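Local coordinates for hypothetical protein (Thermotoga maritima, PDB 2I76) that is of unknown function but binds NADPH and is probably a dehydrogenase related to the 6-phosphogluconate dehydrogenase superfamily, at residues C88-I96 against S154-L162; K99-F109 against I124-L135. All coordinates share one frame; numbering follows the deposited sequence.

Overall arrangement
Contact 2 lies in the mixed sheet, and contact 1 lies beside it, on the loop leaving strand 85-87; their centres are about 10 Å apart. Contact 2 pairs strand 102-107 with strand 126-128, the one antiparallel step in the sheet order; contact 1 lays the loop on the start of helix 157-168. Along the chain, contact 2 is nested inside the loop that contact 1 closes. The two meet directly through Glu129 and His106, both of contact 2, which take polar partners from contact 1. Each contact also reaches the NADPH: residues 88-90 of the loop and the end of strand 102-107 line the nicotinamide side of the pocket, while helix 157-168 and strand 126-128 back them.

Contact 1 of 2, residues C88-I96 against S154-L162. With NDP (NADPH dihydro-nicotinamide-adenine-dinucleotide phosphate), chain C.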
loop_
_atom_site.group_PDB
_atom_site.type_symbol
_atom_site.label_atom_id
_atom_site.label_comp_id
_atom_site.label_asym_id
_atom_site.label_seq_id
_atom_site.Cartn_x
_atom_site.Cartn_y
_atom_site.Cartn_z
ATOM N N CYS A 88 -11.775 5.881 21.354
ATOM C CA CYS A 88 -10.833 5.912 20.246
ATOM C C CYS A 88 -11.371 5.253 18.989
ATOM O O CYS A 88 -10.610 4.895 18.094
ATOM C CB CYS A 88 -9.542 5.225 20.686
ATOM S SG CYS A 88 -9.155 5.510 22.446
ATOM N N SER A 89 -12.684 5.098 18.913
ATOM C CA SER A 89 -13.293 4.471 17.753
ATOM C C SER A 89 -12.980 5.217 16.466
ATOM O O SER A 89 -13.103 6.456 16.403
ATOM C CB SER A 89 -14.807 4.401 17.923
ATOM O OG SER A 89 -15.426 4.079 16.693
ATOM N N GLY A 90 -12.579 4.452 15.445
ATOM C CA GLY A 90 -12.283 5.024 14.140
ATOM C C GLY A 90 -13.563 5.244 13.346
ATOM O O GLY A 90 -13.629 6.046 12.413
ATOM N N PHE A 91 -14.607 4.527 13.728
ATOM C CA PHE A 91 -15.869 4.665 13.039
ATOM C C PHE A 91 -16.822 5.529 13.834
ATOM O O PHE A 91 -17.290 6.560 13.351
ATOM C CB PHE A 91 -16.497 3.297 12.819
ATOM C CG PHE A 91 -17.803 3.349 12.093
ATOM C CD1 PHE A 91 -17.858 3.785 10.769
ATOM C CD2 PHE A 91 -18.986 2.981 12.738
ATOM C CE1 PHE A 91 -19.066 3.846 10.094
ATOM C CE2 PHE A 91 -20.201 3.036 12.074
ATOM C CZ PHE A 91 -20.243 3.473 10.748
ATOM N N LEU A 92 -17.097 5.093 15.062
ATOM C CA LEU A 92 -18.014 5.785 15.964
ATOM C C LEU A 92 -17.534 7.180 16.335
ATOM O O LEU A 92 -16.330 7.467 16.332
ATOM C CB LEU A 92 -18.243 4.952 17.236
ATOM C CG LEU A 92 -18.945 3.597 17.064
ATOM C CD1 LEU A 92 -18.749 2.708 18.290
ATOM C CD2 LEU A 92 -20.412 3.834 16.785
ATOM N N SER A 93 -18.494 8.042 16.664
ATOM C CA SER A 93 -18.224 9.426 17.024
ATOM C C SER A 93 -18.372 9.682 18.518
ATOM O O SER A 93 -19.071 8.950 19.223
ATOM C CB SER A 93 -19.190 10.337 16.270
ATOM O OG SER A 93 -18.899 11.695 16.509
ATOM N N SER A 94 -17.701 10.724 18.993
ATOM C CA SER A 94 -17.789 11.119 20.395
ATOM C C SER A 94 -19.272 11.257 20.748
ATOM O O SER A 94 -19.728 10.767 21.785
ATOM C CB SER A 94 -17.122 12.472 20.597
ATOM O OG SER A 94 -17.797 13.474 19.843
ATOM N N GLU A 95 -20.007 11.944 19.870
ATOM C CA GLU A 95 -21.436 12.178 20.030
ATOM C C GLU A 95 -22.231 10.965 20.478
ATOM O O GLU A 95 -23.355 11.104 20.952
ATOM C CB GLU A 95 -22.036 12.686 18.723
ATOM C CG GLU A 95 -21.995 14.190 18.559
ATOM C CD GLU A 95 -22.631 14.637 17.257
ATOM O OE1 GLU A 95 -23.733 14.138 16.943
ATOM O OE2 GLU A 95 -22.035 15.485 16.556
ATOM N N ILE A 96 -21.674 9.775 20.321
ATOM C CA ILE A 96 -22.405 8.591 20.734
ATOM C C ILE A 96 -22.613 8.629 22.251
ATOM O O ILE A 96 -23.438 7.894 22.791
ATOM C CB ILE A 96 -21.653 7.297 20.325
ATOM C CG1 ILE A 96 -22.541 6.077 20.585
ATOM C CG2 ILE A 96 -20.343 7.183 21.084
ATOM C CD1 ILE A 96 -21.913 4.743 20.187
ATOM N N SER A 154 -17.943 15.633 13.740
ATOM C CA SER A 154 -18.557 14.366 14.152
ATOM C C SER A 154 -19.425 13.764 13.037
ATOM O O SER A 154 -19.625 12.543 12.969
ATOM C CB SER A 154 -19.425 14.569 15.399
ATOM O OG SER A 154 -18.641 14.779 16.558
ATOM N N GLU A 155 -19.940 14.627 12.168
ATOM C CA GLU A 155 -20.788 14.173 11.077
ATOM C C GLU A 155 -19.994 13.795 9.819
ATOM O O GLU A 155 -20.518 13.799 8.700
ATOM C CB GLU A 155 -21.843 15.251 10.788
ATOM C CG GLU A 155 -21.320 16.666 10.955
ATOM C CD GLU A 155 -20.780 17.242 9.662
ATOM O OE1 GLU A 155 -19.836 18.068 9.720
ATOM O OE2 GLU A 155 -21.315 16.876 8.589
ATOM N N LYS A 156 -18.727 13.451 10.020
ATOM C CA LYS A 156 -17.858 13.061 8.922
ATOM C C LYS A 156 -16.882 11.956 9.322
ATOM O O LYS A 156 -15.930 11.662 8.604
ATOM C CB LYS A 156 -17.076 14.277 8.421
ATOM C CG LYS A 156 -17.915 15.332 7.731
ATOM C CD LYS A 156 -18.683 14.749 6.571
ATOM C CE LYS A 156 -19.186 15.856 5.681
ATOM N NZ LYS A 156 -18.059 16.783 5.291
ATOM N N LYS A 157 -17.125 11.334 10.465
ATOM C CA LYS A 157 -16.248 10.282 10.949
ATOM C C LYS A 157 -16.390 8.999 10.133
ATOM O O LYS A 157 -15.441 8.209 10.042
ATOM C CB LYS A 157 -16.534 10.024 12.429
ATOM C CG LYS A 157 -15.417 9.311 13.150
ATOM C CD LYS A 157 -15.399 9.676 14.616
ATOM C CE LYS A 157 -14.226 9.021 15.328
ATOM N NZ LYS A 157 -12.953 9.291 14.621
ATOM N N LYS A 158 -17.575 8.797 9.546
ATOM C CA LYS A 158 -17.843 7.623 8.700
ATOM C C LYS A 158 -17.041 7.722 7.408
ATOM O O LYS A 158 -16.584 6.715 6.875
ATOM C CB LYS A 158 -19.331 7.513 8.359
ATOM C CG LYS A 158 -20.181 6.945 9.481
ATOM C CD LYS A 158 -21.645 6.769 9.080
ATOM C CE LYS A 158 -22.312 8.106 8.755
ATOM N NZ LYS A 158 -23.798 7.996 8.606
ATOM N N ALA A 159 -16.889 8.940 6.899
ATOM C CA ALA A 159 -16.102 9.160 5.693
ATOM C C ALA A 159 -14.666 8.806 6.049
ATOM O O ALA A 159 -14.026 7.983 5.386
ATOM C CB ALA A 159 -16.181 10.610 5.270
ATOM N N TYR A 160 -14.180 9.438 7.111
ATOM C CA TYR A 160 -12.834 9.239 7.632
ATOM C C TYR A 160 -12.493 7.754 7.765
ATOM O O TYR A 160 -11.481 7.287 7.240
ATOM C CB TYR A 160 -12.760 9.926 8.980
ATOM C CG TYR A 160 -11.600 9.571 9.870
ATOM C CD1 TYR A 160 -10.423 10.330 9.858
ATOM C CD2 TYR A 160 -11.731 8.572 10.836
ATOM C CE1 TYR A 160 -9.413 10.116 10.811
ATOM C CE2 TYR A 160 -10.737 8.347 11.783
ATOM C CZ TYR A 160 -9.586 9.126 11.772
ATOM O OH TYR A 160 -8.644 8.936 12.754
ATOM N N HIS A 161 -13.343 7.013 8.466
ATOM C CA HIS A 161 -13.107 5.583 8.643
ATOM C C HIS A 161 -13.063 4.884 7.281
ATOM O O HIS A 161 -12.191 4.046 7.031
ATOM C CB HIS A 161 -14.197 4.959 9.532
ATOM C CG HIS A 161 -14.023 3.486 9.756
ATOM N ND1 HIS A 161 -12.848 2.935 10.228
ATOM C CD2 HIS A 161 -14.874 2.447 9.568
ATOM C CE1 HIS A 161 -12.982 1.622 10.319
ATOM N NE2 HIS A 161 -14.202 1.300 9.924
ATOM N N LEU A 162 -14.004 5.236 6.404
ATOM C CA LEU A 162 -14.062 4.655 5.064
ATOM C C LEU A 162 -12.641 4.705 4.495
ATOM O O LEU A 162 -12.072 3.682 4.112
ATOM C CB LEU A 162 -15.008 5.470 4.175
ATOM C CG LEU A 162 -15.711 4.745 3.021
ATOM C CD1 LEU A 162 -16.319 5.783 2.095
ATOM C CD2 LEU A 162 -14.733 3.863 2.259
HETATM P PA NDP C . -9.678 -4.903 22.988
HETATM O O1A NDP C . -8.262 -5.164 23.122
HETATM O O2A NDP C . -10.670 -5.953 22.544
HETATM O O5B NDP C . -10.173 -4.280 24.389
HETATM C C5B NDP C . -10.104 -5.121 25.522
HETATM C C4B NDP C . -10.647 -4.285 26.652
HETATM O O4B NDP C . -12.066 -4.035 26.332
HETATM C C3B NDP C . -10.622 -4.987 27.946
HETATM O O3B NDP C . -10.322 -4.055 28.977
HETATM C C2B NDP C . -11.944 -5.587 28.111
HETATM O O2B NDP C . -12.407 -6.051 29.386
HETATM C C1B NDP C . -12.815 -4.596 27.418
HETATM N N9A NDP C . -14.058 -5.304 26.958
HETATM C C8A NDP C . -14.200 -6.265 25.917
HETATM N N7A NDP C . -15.450 -6.673 25.814
HETATM C C5A NDP C . -16.163 -6.018 26.773
HETATM C C6A NDP C . -17.545 -6.010 27.179
HETATM N N6A NDP C . -18.434 -6.804 26.555
HETATM N N1A NDP C . -17.950 -5.196 28.224
HETATM C C2A NDP C . -17.040 -4.383 28.863
HETATM N N3A NDP C . -15.716 -4.316 28.551
HETATM C C4A NDP C . -15.335 -5.158 27.483
HETATM O O3 NDP C . -9.907 -3.625 22.134
HETATM P PN NDP C . -9.859 -2.800 20.706
HETATM O O1N NDP C . -10.737 -3.775 20.050
HETATM O O2N NDP C . -8.371 -2.812 20.504
HETATM O O5D NDP C . -10.346 -1.299 20.584
HETATM C C5D NDP C . -10.905 -0.560 21.706
HETATM C C4D NDP C . -11.232 0.865 21.167
HETATM O O4D NDP C . -10.043 1.420 20.591
HETATM C C3D NDP C . -12.288 0.887 20.059
HETATM O O3D NDP C . -13.153 2.003 20.287
HETATM C C2D NDP C . -11.492 0.950 18.765
HETATM O O2D NDP C . -12.275 1.474 17.703
HETATM C C1D NDP C . -10.263 1.816 19.226
HETATM N N1N NDP C . -8.999 1.584 18.418
HETATM C C2N NDP C . -8.378 0.273 18.398
HETATM C C3N NDP C . -7.153 0.143 17.583
HETATM C C7N NDP C . -6.448 -1.147 17.495
HETATM O O7N NDP C . -5.413 -1.324 16.792
HETATM N N7N NDP C . -6.904 -2.230 18.187
HETATM C C4N NDP C . -6.673 1.288 16.882
HETATM C C5N NDP C . -7.285 2.525 16.917
HETATM C C6N NDP C . -8.448 2.680 17.682
HETATM P P2B NDP C . -11.634 -5.991 30.720
HETATM O O1X NDP C . -12.588 -6.631 31.631
HETATM O O2X NDP C . -11.381 -4.576 31.087
HETATM O O3X NDP C . -10.328 -6.770 30.624
#
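Phe91 meets His161 and Lys158 where the loop after strand 85-87 of the Rossmann-like nucleotide-binding sheet runs past the first turns of helix 157-168. Its CB sits over one face of the imidazole, nearer the ring's border than its centre, in a CH-pi contact that puts Phe91 CB 4.0 Å from the His161 ring centroid. The rings themselves are turned 65° to each other, an oblique pair. With CG anti to the backbone N (chi1 180°), the imidazole of His161 is laid beside Phe91, His161 CD2 lying 3.5 Å from Phe91 CD1. On the far part of the phenyl ring, Phe91 CE1 lies 3.4 Å from Lys158 CG. Gly90 O comes to the edge of the Tyr160 ring, in its plane, 3.5 Å from Tyr160 CD2. One shell out, the hydroxyls of Ser93, Ser94 and Ser154 gather on the carboxylate of Glu129, which thus ties the loop to the turn leading into helix 157-168: Ser94 and Ser154 bond to OE1, Ser93 to OE2. Glu228 and Glu229 of the second subunit pack on Phe91 and His161. At the other end the loop backbone borders the NADPH, with Cys88 O 3.1 Å from the nicotinamide C6N.

Contact 2 of 2, residues K99-F109 against I124-L135; sequences KSGRASIHPNF and IVFGLEGDERGL. With NDP (NADPH dihydro-nicotinamide-adenine-dinucleotide phosphate), chain C.
His106 and Gly127 form the hydrogen-bonded pair of an antiparallel ladder in which strands 102-107 and 126-128 run at 164° to each other, their axes 4.5 Å apart. Gly127 N reaches His106 O at 2.7 Å and 167°, and His106 N returns a bond to Gly127 O at 2.8 Å. Ile105 with Leu128 and Pro107 with Phe126 are the non-hydrogen-bonded pairs on either side, and all four send their side chains to one face of the sheet. There Ile105 and Leu128 run alongside each other in the same direction, with Ile105 CG1 3.4 Å from Leu128 CD2. The Phe126 ring approaches Pro107 CB obliquely, and Ile124 CG2 rests over one face of that ring. Helix 135-145 covers Ile105, Phe126 and Leu128 through Val138 and Ala142. Farther along, Phe109 stands roughly perpendicular to Ile124, Phe109 CD2 being 3.7 Å from Ile124 CG1. Past the opposite end of the ladder, Asp131 OD1 accepts the backbone N-H of Arg133 at 2.7 Å through its anti lone pair, an Asx turn; the Arg133 guanidinium then lies with one face over Gly101 CA. His106 projects to the other side of the sheet. Its CG is anti to the backbone N (chi1 -179°), which carries the ring to the cofactor until His106 CD2 is 3.6 Å from the nicotinamide C6N. Tyr160 OH bonds to His106 ND1 and would fix the rotation of the imidazole. The nicotinamide is therefore met by an oriented histidine and by the apolar ring of Pro107, whose CG lies 3.7 Å from C5N.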
loop_
_atom_site.group_PDB
_atom_site.type_symbol
_atom_site.label_atom_id
_atom_site.label_comp_id
_atom_site.label_asym_id
_atom_site.label_seq_id
_atom_site.Cartn_x
_atom_site.Cartn_y
_atom_site.Cartn_z
ATOM N N LYS A 99 -23.505 13.724 25.874
ATOM C CA LYS A 99 -23.204 14.410 27.122
ATOM C C LYS A 99 -22.495 15.732 26.779
ATOM O O LYS A 99 -22.006 15.914 25.665
ATOM C CB LYS A 99 -22.302 13.547 28.004
ATOM C CG LYS A 99 -22.045 14.151 29.383
ATOM C CD LYS A 99 -20.606 13.940 29.845
ATOM C CE LYS A 99 -20.418 14.454 31.267
ATOM N NZ LYS A 99 -21.216 13.679 32.267
ATOM N N SER A 100 -22.420 16.646 27.737
ATOM C CA SER A 100 -21.805 17.938 27.480
ATOM C C SER A 100 -20.296 17.978 27.288
ATOM O O SER A 100 -19.799 18.867 26.607
ATOM C CB SER A 100 -22.179 18.929 28.579
ATOM O OG SER A 100 -21.580 20.192 28.326
ATOM N N GLY A 101 -19.554 17.052 27.884
ATOM C CA GLY A 101 -18.109 17.088 27.704
ATOM C C GLY A 101 -17.602 15.820 27.054
ATOM O O GLY A 101 -17.233 14.880 27.754
ATOM N N ARG A 102 -17.569 15.787 25.724
ATOM C CA ARG A 102 -17.127 14.585 25.019
ATOM C C ARG A 102 -16.001 14.796 24.013
ATOM O O ARG A 102 -15.594 15.922 23.741
ATOM C CB ARG A 102 -18.325 13.930 24.323
ATOM C CG ARG A 102 -19.180 14.901 23.545
ATOM C CD ARG A 102 -20.441 14.234 23.028
ATOM N NE ARG A 102 -21.400 15.211 22.525
ATOM C CZ ARG A 102 -21.164 16.047 21.519
ATOM N NH1 ARG A 102 -19.989 16.030 20.888
ATOM N NH2 ARG A 102 -22.108 16.911 21.154
ATOM N N ALA A 103 -15.493 13.691 23.478
ATOM C CA ALA A 103 -14.415 13.735 22.499
ATOM C C ALA A 103 -14.118 12.353 21.918
ATOM O O ALA A 103 -14.660 11.345 22.368
ATOM C CB ALA A 103 -13.148 14.326 23.127
ATOM N N SER A 104 -13.244 12.328 20.917
ATOM C CA SER A 104 -12.871 11.098 20.239
ATOM C C SER A 104 -11.437 11.191 19.703
ATOM O O SER A 104 -11.142 12.072 18.894
ATOM C CB SER A 104 -13.861 10.855 19.084
ATOM O OG SER A 104 -13.533 9.705 18.324
ATOM N N ILE A 105 -10.546 10.315 20.171
ATOM C CA ILE A 105 -9.158 10.317 19.677
ATOM C C ILE A 105 -8.801 8.981 19.025
ATOM O O ILE A 105 -8.814 7.921 19.672
ATOM C CB ILE A 105 -8.099 10.661 20.778
ATOM C CG1 ILE A 105 -6.705 10.656 20.133
ATOM C CG2 ILE A 105 -8.187 9.692 21.948
ATOM C CD1 ILE A 105 -5.660 11.512 20.825
ATOM N N HIS A 106 -8.474 9.053 17.736
ATOM C CA HIS A 106 -8.176 7.859 16.963
ATOM C C HIS A 106 -6.803 7.762 16.317
ATOM O O HIS A 106 -6.511 8.465 15.339
ATOM C CB HIS A 106 -9.250 7.663 15.883
ATOM C CG HIS A 106 -9.038 6.437 15.052
ATOM N ND1 HIS A 106 -8.321 6.448 13.873
ATOM C CD2 HIS A 106 -9.368 5.143 15.280
ATOM C CE1 HIS A 106 -8.217 5.215 13.413
ATOM N NE2 HIS A 106 -8.842 4.404 14.248
ATOM N N PRO A 107 -5.948 6.865 16.845
ATOM C CA PRO A 107 -4.589 6.626 16.355
ATOM C C PRO A 107 -4.592 5.672 15.155
ATOM O O PRO A 107 -5.038 4.520 15.272
ATOM C CB PRO A 107 -3.898 6.017 17.570
ATOM C CG PRO A 107 -4.976 5.189 18.153
ATOM C CD PRO A 107 -6.180 6.112 18.089
ATOM N N ASN A 108 -4.114 6.146 14.004
ATOM C CA ASN A 108 -4.080 5.290 12.822
ATOM C C ASN A 108 -2.851 4.417 12.944
ATOM O O ASN A 108 -1.765 4.781 12.508
ATOM C CB ASN A 108 -4.025 6.121 11.529
ATOM C CG ASN A 108 -5.296 6.924 11.288
ATOM O OD1 ASN A 108 -5.512 7.972 11.891
ATOM N ND2 ASN A 108 -6.144 6.423 10.406
ATOM N N PHE A 109 -3.034 3.256 13.549
ATOM C CA PHE A 109 -1.933 2.330 13.765
ATOM C C PHE A 109 -2.533 1.035 14.315
ATOM O O PHE A 109 -3.665 1.018 14.813
ATOM C CB PHE A 109 -0.953 2.948 14.775
ATOM C CG PHE A 109 0.484 2.488 14.620
ATOM C CD1 PHE A 109 0.931 1.316 15.231
ATOM C CD2 PHE A 109 1.410 3.266 13.912
ATOM C CE1 PHE A 109 2.280 0.926 15.141
ATOM C CE2 PHE A 109 2.753 2.885 13.817
ATOM C CZ PHE A 109 3.187 1.717 14.436
ATOM N N ILE A 124 2.338 8.735 14.309
ATOM C CA ILE A 124 0.968 8.260 14.387
ATOM C C ILE A 124 0.066 9.461 14.219
ATOM O O ILE A 124 -0.123 10.239 15.148
ATOM C CB ILE A 124 0.659 7.616 15.748
ATOM C CG1 ILE A 124 1.461 6.333 15.911
ATOM C CG2 ILE A 124 -0.820 7.294 15.855
ATOM C CD1 ILE A 124 1.226 5.649 17.245
ATOM N N VAL A 125 -0.480 9.627 13.023
ATOM C CA VAL A 125 -1.382 10.735 12.775
ATOM C C VAL A 125 -2.694 10.415 13.479
ATOM O O VAL A 125 -3.271 9.336 13.282
ATOM C CB VAL A 125 -1.646 10.911 11.271
ATOM C CG1 VAL A 125 -2.673 12.010 11.048
ATOM C CG2 VAL A 125 -0.351 11.232 10.552
ATOM N N PHE A 126 -3.159 11.345 14.309
ATOM C CA PHE A 126 -4.406 11.146 15.041
ATOM C C PHE A 126 -5.642 11.778 14.429
ATOM O O PHE A 126 -5.608 12.883 13.886
ATOM C CB PHE A 126 -4.291 11.655 16.476
ATOM C CG PHE A 126 -3.400 10.828 17.345
ATOM C CD1 PHE A 126 -2.091 11.226 17.593
ATOM C CD2 PHE A 126 -3.869 9.661 17.926
ATOM C CE1 PHE A 126 -1.261 10.475 18.414
ATOM C CE2 PHE A 126 -3.053 8.900 18.747
ATOM C CZ PHE A 126 -1.744 9.307 18.993
ATOM N N GLY A 127 -6.744 11.052 14.530
ATOM C CA GLY A 127 -8.004 11.558 14.040
ATOM C C GLY A 127 -8.781 11.951 15.278
ATOM O O GLY A 127 -9.314 11.095 15.987
ATOM N N LEU A 128 -8.822 13.246 15.558
ATOM C CA LEU A 128 -9.539 13.726 16.725
ATOM C C LEU A 128 -10.884 14.257 16.259
ATOM O O LEU A 128 -11.098 14.478 15.068
ATOM C CB LEU A 128 -8.741 14.829 17.428
ATOM C CG LEU A 128 -7.221 14.650 17.439
ATOM C CD1 LEU A 128 -6.596 15.643 18.392
ATOM C CD2 LEU A 128 -6.870 13.238 17.851
ATOM N N GLU A 129 -11.780 14.463 17.214
ATOM C CA GLU A 129 -13.129 14.947 16.952
ATOM C C GLU A 129 -13.794 14.926 18.327
ATOM O O GLU A 129 -14.113 13.862 18.865
ATOM C CB GLU A 129 -13.819 13.997 15.954
ATOM C CG GLU A 129 -15.314 14.163 15.762
ATOM C CD GLU A 129 -16.124 13.394 16.795
ATOM O OE1 GLU A 129 -16.709 14.038 17.694
ATOM O OE2 GLU A 129 -16.168 12.146 16.719
ATOM N N GLY A 130 -13.963 16.104 18.916
ATOM C CA GLY A 130 -14.567 16.167 20.230
ATOM C C GLY A 130 -15.527 17.313 20.463
ATOM O O GLY A 130 -15.894 18.073 19.554
ATOM N N ASP A 131 -15.931 17.415 21.723
ATOM C CA ASP A 131 -16.851 18.442 22.204
ATOM C C ASP A 131 -16.206 19.812 22.060
ATOM O O ASP A 131 -15.068 19.917 21.610
ATOM C CB ASP A 131 -17.182 18.150 23.673
ATOM C CG ASP A 131 -18.135 19.142 24.261
ATOM O OD1 ASP A 131 -17.689 20.219 24.704
ATOM O OD2 ASP A 131 -19.343 18.845 24.276
ATOM N N GLU A 132 -16.914 20.863 22.430
ATOM C CA GLU A 132 -16.336 22.185 22.343
ATOM C C GLU A 132 -15.174 22.200 23.335
ATOM O O GLU A 132 -14.044 22.521 22.991
ATOM C CB GLU A 132 -17.398 23.248 22.736
ATOM N N ARG A 133 -15.475 21.829 24.573
ATOM C CA ARG A 133 -14.483 21.789 25.651
ATOM C C ARG A 133 -13.833 20.415 25.797
ATOM O O ARG A 133 -12.894 20.241 26.573
ATOM C CB ARG A 133 -15.123 22.207 26.986
ATOM C CG ARG A 133 -16.255 21.298 27.483
ATOM C CD ARG A 133 -17.069 22.013 28.565
ATOM N NE ARG A 133 -18.037 21.140 29.231
ATOM C CZ ARG A 133 -17.747 20.308 30.232
ATOM N NH1 ARG A 133 -16.507 20.222 30.711
ATOM N NH2 ARG A 133 -18.704 19.546 30.748
ATOM N N GLY A 134 -14.352 19.438 25.058
ATOM C CA GLY A 134 -13.793 18.097 25.105
ATOM C C GLY A 134 -12.692 17.926 24.065
ATOM O O GLY A 134 -11.827 17.057 24.182
ATOM N N LEU A 135 -12.724 18.780 23.043
ATOM C CA LEU A 135 -11.749 18.734 21.967
ATOM C C LEU A 135 -10.348 19.111 22.411
ATOM O O LEU A 135 -9.395 18.384 22.147
ATOM C CB LEU A 135 -12.161 19.650 20.820
ATOM C CG LEU A 135 -11.125 19.640 19.700
ATOM C CD1 LEU A 135 -11.188 18.295 18.987
ATOM C CD2 LEU A 135 -11.386 20.777 18.740
HETATM P PA NDP C . -9.678 -4.903 22.988
HETATM O O1A NDP C . -8.262 -5.164 23.122
HETATM O O2A NDP C . -10.670 -5.953 22.544
HETATM O O5B NDP C . -10.173 -4.280 24.389
HETATM C C5B NDP C . -10.104 -5.121 25.522
HETATM C C4B NDP C . -10.647 -4.285 26.652
HETATM O O4B NDP C . -12.066 -4.035 26.332
HETATM C C3B NDP C . -10.622 -4.987 27.946
HETATM O O3B NDP C . -10.322 -4.055 28.977
HETATM C C2B NDP C . -11.944 -5.587 28.111
HETATM O O2B NDP C . -12.407 -6.051 29.386
HETATM C C1B NDP C . -12.815 -4.596 27.418
HETATM N N9A NDP C . -14.058 -5.304 26.958
HETATM C C8A NDP C . -14.200 -6.265 25.917
HETATM N N7A NDP C . -15.450 -6.673 25.814
HETATM C C5A NDP C . -16.163 -6.018 26.773
HETATM C C6A NDP C . -17.545 -6.010 27.179
HETATM N N6A NDP C . -18.434 -6.804 26.555
HETATM N N1A NDP C . -17.950 -5.196 28.224
HETATM C C2A NDP C . -17.040 -4.383 28.863
HETATM N N3A NDP C . -15.716 -4.316 28.551
HETATM C C4A NDP C . -15.335 -5.158 27.483
HETATM O O3 NDP C . -9.907 -3.625 22.134
HETATM P PN NDP C . -9.859 -2.800 20.706
HETATM O O1N NDP C . -10.737 -3.775 20.050
HETATM O O2N NDP C . -8.371 -2.812 20.504
HETATM O O5D NDP C . -10.346 -1.299 20.584
HETATM C C5D NDP C . -10.905 -0.560 21.706
HETATM C C4D NDP C . -11.232 0.865 21.167
HETATM O O4D NDP C . -10.043 1.420 20.591
HETATM C C3D NDP C . -12.288 0.887 20.059
HETATM O O3D NDP C . -13.153 2.003 20.287
HETATM C C2D NDP C . -11.492 0.950 18.765
HETATM O O2D NDP C . -12.275 1.474 17.703
HETATM C C1D NDP C . -10.263 1.816 19.226
HETATM N N1N NDP C . -8.999 1.584 18.418
HETATM C C2N NDP C . -8.378 0.273 18.398
HETATM C C3N NDP C . -7.153 0.143 17.583
HETATM C C7N NDP C . -6.448 -1.147 17.495
HETATM O O7N NDP C . -5.413 -1.324 16.792
HETATM N N7N NDP C . -6.904 -2.230 18.187
HETATM C C4N NDP C . -6.673 1.288 16.882
HETATM C C5N NDP C . -7.285 2.525 16.917
HETATM C C6N NDP C . -8.448 2.680 17.682
HETATM P P2B NDP C . -11.634 -5.991 30.720
HETATM O O1X NDP C . -12.588 -6.631 31.631
HETATM O O2X NDP C . -11.381 -4.576 31.087
HETATM O O3X NDP C . -10.328 -6.770 30.624
#